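Local atomic coordinates of putative phenazine biosynthesis PhzC/PhzF protein (Clostridium difficile, PDB entry 4DUN), a protein that is a PhzF-family protein that probably acts as an isomerase. Residues K93-F96 / G101-E104; I124-Q129 / R145-L150; N209-W214 / C237-D242. All blocks are in the same frame, centred on the assembly; numbering follows the deposited sequence. Where two conformers were deposited one is given.

Contact 1 (K93-F96 / G101-E104); sequences KIDF and GKLE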
# COMPACT_ATOMS: atom_id res chain seq x y z
N LYS A 93 -2.38 -30.12 -9.76
CA LYS A 93 -0.96 -29.77 -9.92
C LYS A 93 -0.81 -28.51 -10.76
O LYS A 93 -1.28 -28.48 -11.90
CB LYS A 93 -0.20 -30.93 -10.59
CG LYS A 93 0.01 -32.16 -9.71
CD LYS A 93 1.12 -33.03 -10.29
CE LYS A 93 1.11 -34.45 -9.78
NZ LYS A 93 2.23 -35.25 -10.35
N ILE A 94 -0.16 -27.48 -10.18
CA ILE A 94 0.06 -26.21 -10.86
C ILE A 94 1.58 -26.01 -11.00
O ILE A 94 2.30 -25.98 -10.00
CB ILE A 94 -0.64 -25.00 -10.17
CG1 ILE A 94 -2.19 -25.21 -9.97
CG2 ILE A 94 -0.40 -23.71 -10.95
CD1 ILE A 94 -2.57 -25.60 -8.54
N ASP A 95 2.05 -25.93 -12.26
CA ASP A 95 3.46 -25.68 -12.58
C ASP A 95 3.61 -24.26 -13.05
O ASP A 95 2.87 -23.82 -13.94
CB ASP A 95 3.98 -26.64 -13.67
CG ASP A 95 4.18 -28.07 -13.22
OD1 ASP A 95 4.19 -28.30 -12.00
OD2 ASP A 95 4.39 -28.94 -14.08
N PHE A 96 4.61 -23.55 -12.49
CA PHE A 96 4.93 -22.18 -12.89
C PHE A 96 6.37 -22.08 -13.36
O PHE A 96 7.26 -22.60 -12.69
CB PHE A 96 4.75 -21.21 -11.73
CG PHE A 96 3.35 -21.03 -11.20
CD1 PHE A 96 2.40 -20.34 -11.95
CD2 PHE A 96 3.02 -21.44 -9.92
CE1 PHE A 96 1.12 -20.11 -11.44
CE2 PHE A 96 1.74 -21.18 -9.39
CZ PHE A 96 0.80 -20.52 -10.16
N GLY A 101 13.40 -20.66 -11.99
CA GLY A 101 13.13 -22.00 -12.47
C GLY A 101 11.69 -22.43 -12.26
O GLY A 101 10.81 -21.60 -12.01
N LYS A 102 11.45 -23.72 -12.43
CA LYS A 102 10.10 -24.26 -12.33
C LYS A 102 9.66 -24.40 -10.87
O LYS A 102 10.40 -24.95 -10.06
CB LYS A 102 10.02 -25.62 -13.04
CG LYS A 102 8.61 -26.23 -13.06
CD LYS A 102 8.49 -27.43 -14.00
CE LYS A 102 8.98 -28.74 -13.45
NZ LYS A 102 8.46 -29.87 -14.25
N LEU A 103 8.44 -23.95 -10.57
CA LEU A 103 7.86 -24.12 -9.23
C LEU A 103 6.59 -24.93 -9.34
O LEU A 103 5.74 -24.67 -10.20
CB LEU A 103 7.56 -22.78 -8.54
CG LEU A 103 8.70 -21.77 -8.38
CD1 LEU A 103 8.15 -20.47 -7.85
CD2 LEU A 103 9.80 -22.29 -7.46
N GLU A 104 6.46 -25.95 -8.49
CA GLU A 104 5.24 -26.75 -8.49
C GLU A 104 4.45 -26.48 -7.22
O GLU A 104 5.03 -26.35 -6.15
CB GLU A 104 5.54 -28.26 -8.62
CG GLU A 104 4.28 -29.09 -8.76
CD GLU A 104 4.48 -30.49 -9.31
OE1 GLU A 104 4.44 -31.45 -8.51
OE2 GLU A 104 4.66 -30.62 -10.54
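Phe96 and Leu103 face each other as an antiparallel hydrogen-bonded pair, and between them they satisfy four main-chain polar atoms. Phe96 N donates to Leu103 O at 2.8 Å, and Leu103 N returns the bond to Phe96 O at 2.8 Å. Both bonds are close to straight (165° and 168° at the hydrogen). Each carbonyl also receives a weaker C-H contact: Leu103 O from Asp95 CA at 3.4 Å, and Phe96 O from Lys102 CA at 3.3 Å. Further along, Ile94 bonds through its backbone to Val105, while Gly101 O is engaged by the hydroxyl of Thr98 near the turn.

The neighbouring non-hydrogen-bonded pair, Asp95 and Glu104, carries the charge. Glu104 sets CG anti to its backbone N (chi1 -174°) and stays extended beyond it, which carries its carboxylate alongside that of Asp95, the two planes nearly coplanar. Asp95 OD1 lies 2.8 Å from Glu104 OE2, but Glu104 was modelled in two conformers, so the proximity is to be read with caution. Lys102 NZ, 4.2 Å from Asp95 OD2, is beyond a salt bridge and might ease the negative charge.

On the reverse face lie Ile94, Phe96 and Leu103. Ile94 CG2 sits 3.5 Å above the Phe96 ring plane, towards its rim, and helix 73-87 meets all three residues through Ile83, Thr76 and Ala79. A beta hairpin with a charged outer face and an apolar inner one, laid against a helix, is consistent with the helix-filled beta barrels of the diaminopimelate epimerase-like fold.

Contact 2 (I124-Q129 / R145-L150); sequences IELSPQ and RDLILL
Leu147 reaches Ile124 and Leu126 with a single methyl. Its CD1 stands 4.1 Å from Ile124 CD1 and 4.2 Å from Leu126 CD2, and in each pair the side chains meet at a slant, by van der Waals contact alone. The Leu147 CG lies opposite the backbone N (chi1 180°), and the next torsion swings CD1 towards the pair. Ile124 holds CG1 in the crowded position between its N and carbonyl carbon (chi1 60°), extending CD1 into the same meeting point.

The backbones do not bond to each other: the CA atoms of Ile124 and Leu147 are 9.7 Å apart, because strand 140-143 runs between them. The two leucines and the isoleucine thus bridge over a middle strand, on which the side chain of Val141 touches both Ile124 and Leu147. Strands 140-143, 147-150 and 176-181 lie side by side in a curled sheet, consistent with one barrel half of the diaminopimelate epimerase-like fold.

Polar interactions lie at the ends. Arg145 grips its neighbour Asp146 side-on, with NE and NH1 both directed to OD2, at 3.2 Å and 2.8 Å; NH1 meets the syn lone pair, whereas NE comes from above the carboxylate plane. Asp146 OD1 is bonded to Tyr191 OH, and Arg145 NH1 also bonds Ser205 OG. At the far end Ser127 is the N-cap of helix 128-133: its OG caps a backbone N of the first turn while Gln130 OE1 receives Ser127 N, as in a capping box.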
# COMPACT_ATOMS: atom_id res chain seq x y z
N ILE A 124 25.45 -20.78 16.33
CA ILE A 124 26.60 -19.86 16.32
C ILE A 124 26.65 -19.08 17.63
O ILE A 124 25.70 -19.10 18.42
CB ILE A 124 26.60 -18.89 15.10
CG1 ILE A 124 25.33 -17.98 15.07
CG2 ILE A 124 26.82 -19.64 13.77
CD1 ILE A 124 25.44 -16.68 14.24
N GLU A 125 27.75 -18.37 17.84
CA GLU A 125 27.96 -17.46 18.95
C GLU A 125 28.07 -16.07 18.37
O GLU A 125 28.92 -15.84 17.51
CB GLU A 125 29.22 -17.83 19.75
CG GLU A 125 29.01 -18.95 20.75
CD GLU A 125 30.27 -19.62 21.26
OE1 GLU A 125 30.16 -20.74 21.81
OE2 GLU A 125 31.37 -19.04 21.08
N LEU A 126 27.19 -15.15 18.79
CA LEU A 126 27.26 -13.77 18.31
C LEU A 126 28.38 -13.03 19.02
O LEU A 126 28.60 -13.26 20.21
CB LEU A 126 25.94 -13.02 18.55
CG LEU A 126 24.70 -13.51 17.82
CD1 LEU A 126 23.50 -12.74 18.27
CD2 LEU A 126 24.84 -13.38 16.30
N SER A 127 29.03 -12.10 18.30
CA SER A 127 30.05 -11.22 18.86
C SER A 127 29.38 -10.25 19.85
O SER A 127 28.18 -9.99 19.69
CB SER A 127 30.74 -10.44 17.74
OG SER A 127 29.82 -9.54 17.12
N PRO A 128 30.10 -9.67 20.84
CA PRO A 128 29.44 -8.71 21.76
C PRO A 128 28.66 -7.60 21.04
O PRO A 128 27.58 -7.23 21.52
CB PRO A 128 30.61 -8.15 22.57
CG PRO A 128 31.61 -9.26 22.57
CD PRO A 128 31.52 -9.86 21.21
N GLN A 129 29.16 -7.10 19.88
CA GLN A 129 28.51 -6.04 19.08
C GLN A 129 27.20 -6.55 18.45
O GLN A 129 26.20 -5.82 18.48
CB GLN A 129 29.44 -5.51 17.99
CG GLN A 129 30.37 -4.41 18.47
CD GLN A 129 31.40 -4.04 17.43
OE1 GLN A 129 32.37 -4.78 17.19
NE2 GLN A 129 31.22 -2.89 16.79
N ARG A 145 20.44 -18.51 5.84
CA ARG A 145 20.24 -17.31 5.01
C ARG A 145 19.83 -16.16 5.97
O ARG A 145 20.32 -15.03 5.87
CB ARG A 145 19.16 -17.57 3.95
CG ARG A 145 18.84 -16.35 3.08
CD ARG A 145 17.51 -16.49 2.38
NE ARG A 145 16.38 -16.46 3.32
CZ ARG A 145 15.12 -16.71 2.97
NH1 ARG A 145 14.16 -16.68 3.89
NH2 ARG A 145 14.81 -16.98 1.71
N ASP A 146 18.99 -16.52 6.95
CA ASP A 146 18.47 -15.65 8.00
C ASP A 146 19.11 -15.97 9.35
O ASP A 146 19.64 -17.07 9.56
CB ASP A 146 16.95 -15.83 8.11
CG ASP A 146 16.20 -15.66 6.80
OD1 ASP A 146 16.31 -14.58 6.19
OD2 ASP A 146 15.52 -16.62 6.38
N LEU A 147 19.04 -15.00 10.27
CA LEU A 147 19.50 -15.18 11.65
C LEU A 147 18.32 -15.71 12.45
O LEU A 147 17.21 -15.18 12.33
CB LEU A 147 20.03 -13.87 12.24
CG LEU A 147 20.54 -13.92 13.68
CD1 LEU A 147 21.80 -14.79 13.81
CD2 LEU A 147 20.86 -12.50 14.19
N ILE A 148 18.54 -16.78 13.22
CA ILE A 148 17.46 -17.40 13.98
C ILE A 148 17.73 -17.22 15.46
O ILE A 148 18.76 -17.70 15.96
CB ILE A 148 17.28 -18.88 13.59
CG1 ILE A 148 17.01 -19.01 12.06
CG2 ILE A 148 16.14 -19.54 14.41
CD1 ILE A 148 17.37 -20.31 11.47
N LEU A 149 16.80 -16.56 16.16
CA LEU A 149 16.90 -16.31 17.60
C LEU A 149 15.87 -17.11 18.34
O LEU A 149 14.66 -16.89 18.18
CB LEU A 149 16.74 -14.80 17.92
CG LEU A 149 17.62 -13.80 17.11
CD1 LEU A 149 17.27 -12.35 17.43
CD2 LEU A 149 19.11 -14.07 17.32
N LEU A 150 16.34 -18.08 19.12
CA LEU A 150 15.45 -18.90 19.92
C LEU A 150 15.11 -18.15 21.20
O LEU A 150 15.99 -17.88 22.02
CB LEU A 150 16.06 -20.29 20.22
CG LEU A 150 15.25 -21.16 21.20
CD1 LEU A 150 13.96 -21.70 20.54
CD2 LEU A 150 16.08 -22.29 21.76

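Contact 3 (N209-W214 / C237-D242); sequences NLIPYW and CEVLKD
Ile211 lodges its two branches against Cys237 and Val239, two residues apart on a strand. CG1 is 3.6 Å from both CB and SG of Cys237, and CD1 comes as near to the same CB, so the longer branch lies closely along the cysteine. A chi1 of -67° puts CG1 beside the backbone N and CG2 anti to it, which splays the branches, one to Cys237 and the other to Val239. Ile211 CG2 meets Val239 CG2 at 3.6 Å, while the two side chains slide past each other in opposite senses. No hydrogen bond crosses here.

Helix 207-218 thus leans on strand 233-239, the short axes 8.6 Å apart at an angle of 64°, consistent with the helix that fills a beta barrel in the diaminopimelate epimerase-like fold. Met223 of the adjoining strand touches Ile211 too, and its backbone bonds with that of Cys237.

Aromatic packing belongs to the helix itself and faces other strands. Tyr213 places CE2 3.7 Å above the centre of the Trp214 ring, and Trp214 also stacks with Phe187. Among the polar groups, Trp214 NE1 bonds Thr179 OG1 and Asn209 ND2 bonds Ile119 O. The helix kinks at Pro212, which has no N-H to offer the preceding turn.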
# COMPACT_ATOMS: atom_id res chain seq x y z
N ASN A 209 14.37 -23.85 7.53
CA ASN A 209 15.20 -23.99 8.72
C ASN A 209 14.39 -24.39 9.93
O ASN A 209 14.86 -25.19 10.73
CB ASN A 209 15.91 -22.67 9.07
CG ASN A 209 16.67 -21.97 7.98
OD1 ASN A 209 16.59 -20.75 7.86
ND2 ASN A 209 17.50 -22.69 7.21
N LEU A 210 13.22 -23.76 10.13
CA LEU A 210 12.44 -23.96 11.34
C LEU A 210 11.92 -25.37 11.46
O LEU A 210 11.92 -25.92 12.56
CB LEU A 210 11.28 -22.94 11.45
CG LEU A 210 11.70 -21.47 11.64
CD1 LEU A 210 10.48 -20.54 11.51
CD2 LEU A 210 12.45 -21.23 13.00
N ILE A 211 11.52 -25.99 10.33
CA ILE A 211 10.98 -27.36 10.33
C ILE A 211 12.06 -28.36 10.80
O ILE A 211 11.77 -29.04 11.79
CB ILE A 211 10.34 -27.76 8.99
CG1 ILE A 211 9.04 -26.91 8.72
CG2 ILE A 211 10.06 -29.27 8.95
CD1 ILE A 211 8.48 -27.06 7.29
N PRO A 212 13.27 -28.50 10.18
CA PRO A 212 14.25 -29.48 10.71
C PRO A 212 14.63 -29.16 12.15
O PRO A 212 14.79 -30.08 12.95
CB PRO A 212 15.46 -29.36 9.77
CG PRO A 212 15.30 -28.02 9.10
CD PRO A 212 13.80 -27.83 8.98
N TYR A 213 14.76 -27.88 12.49
CA TYR A 213 15.11 -27.53 13.85
C TYR A 213 14.09 -27.94 14.91
O TYR A 213 14.44 -28.58 15.89
CB TYR A 213 15.40 -26.03 14.00
CG TYR A 213 15.61 -25.67 15.44
CD1 TYR A 213 16.83 -25.88 16.06
CD2 TYR A 213 14.57 -25.18 16.21
CE1 TYR A 213 17.02 -25.58 17.40
CE2 TYR A 213 14.74 -24.88 17.53
CZ TYR A 213 15.96 -25.08 18.13
OH TYR A 213 16.11 -24.78 19.47
N TRP A 214 12.81 -27.65 14.69
CA TRP A 214 11.77 -28.03 15.64
C TRP A 214 11.43 -29.52 15.54
O TRP A 214 11.07 -30.12 16.55
CB TRP A 214 10.54 -27.14 15.50
CG TRP A 214 10.76 -25.76 16.05
CD1 TRP A 214 10.90 -24.60 15.34
CD2 TRP A 214 10.93 -25.41 17.43
NE1 TRP A 214 11.07 -23.54 16.20
CE2 TRP A 214 11.14 -24.01 17.48
CE3 TRP A 214 10.93 -26.14 18.63
CZ2 TRP A 214 11.34 -23.33 18.68
CZ3 TRP A 214 11.14 -25.46 19.82
CH2 TRP A 214 11.30 -24.07 19.85
N CYS A 237 3.36 -28.03 8.32
CA CYS A 237 4.76 -28.42 8.17
C CYS A 237 4.92 -29.90 8.18
O CYS A 237 4.35 -30.57 9.06
CB CYS A 237 5.59 -27.81 9.29
SG CYS A 237 5.58 -26.00 9.33
N GLU A 238 5.75 -30.43 7.28
CA GLU A 238 6.03 -31.87 7.23
C GLU A 238 7.44 -32.13 6.72
O GLU A 238 7.84 -31.59 5.69
CB GLU A 238 5.00 -32.62 6.38
CG GLU A 238 5.19 -34.13 6.37
CD GLU A 238 4.19 -34.96 5.59
OE1 GLU A 238 3.18 -34.40 5.12
OE2 GLU A 238 4.42 -36.18 5.47
N VAL A 239 8.17 -33.02 7.44
CA VAL A 239 9.52 -33.46 7.09
C VAL A 239 9.30 -34.59 6.09
O VAL A 239 8.61 -35.57 6.41
CB VAL A 239 10.36 -33.93 8.32
CG1 VAL A 239 11.74 -34.43 7.89
CG2 VAL A 239 10.50 -32.83 9.36
N LEU A 240 9.86 -34.45 4.88
CA LEU A 240 9.75 -35.48 3.85
C LEU A 240 11.07 -36.30 3.79
O LEU A 240 12.02 -35.99 4.50
CB LEU A 240 9.33 -34.87 2.49
CG LEU A 240 7.96 -34.13 2.49
CD1 LEU A 240 7.62 -33.61 1.10
CD2 LEU A 240 6.80 -35.03 2.99
N LYS A 241 11.09 -37.39 3.00
CA LYS A 241 12.19 -38.37 2.96
C LYS A 241 13.58 -37.92 2.42
O LYS A 241 14.60 -38.29 3.01
CB LYS A 241 11.75 -39.60 2.14
CG LYS A 241 10.80 -40.52 2.90
CD LYS A 241 10.27 -41.63 2.00
CE LYS A 241 9.19 -42.42 2.68
NZ LYS A 241 8.62 -43.47 1.79
N ASP A 242 13.62 -37.23 1.28
CA ASP A 242 14.83 -36.86 0.52
C ASP A 242 15.41 -35.48 0.89
O ASP A 242 15.78 -34.70 -0.01
CB ASP A 242 14.47 -36.88 -0.99
CG ASP A 242 13.17 -36.14 -1.33
OD1 ASP A 242 12.51 -35.62 -0.39
OD2 ASP A 242 12.81 -36.09 -2.53

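Overall arrangement
Contacts 2 and 3 adjoin, whereas contact 1 stands apart, its centre about 34 Å from that of contact 2 and about 21 Å from that of contact 3. Leu150, on the strand of contact 2, packs on Tyr213 and Trp214 of the contact 3 helix, so that helix lies against strands engaged in both. Contact 1 joins sequence-adjacent strands by main-chain bonds and exposes charges outward; contacts 2 and 3 join more distant segments with apolar side chains. The touching residues of contact 3 are buried or partly so; contact 2 buries Leu147 but leaves Ile124 and Leu126 partly exposed; contact 1 includes several exposed ones. Leu103 in contact 1 lies about 12 Å, side chain to ion, from the bound nickel.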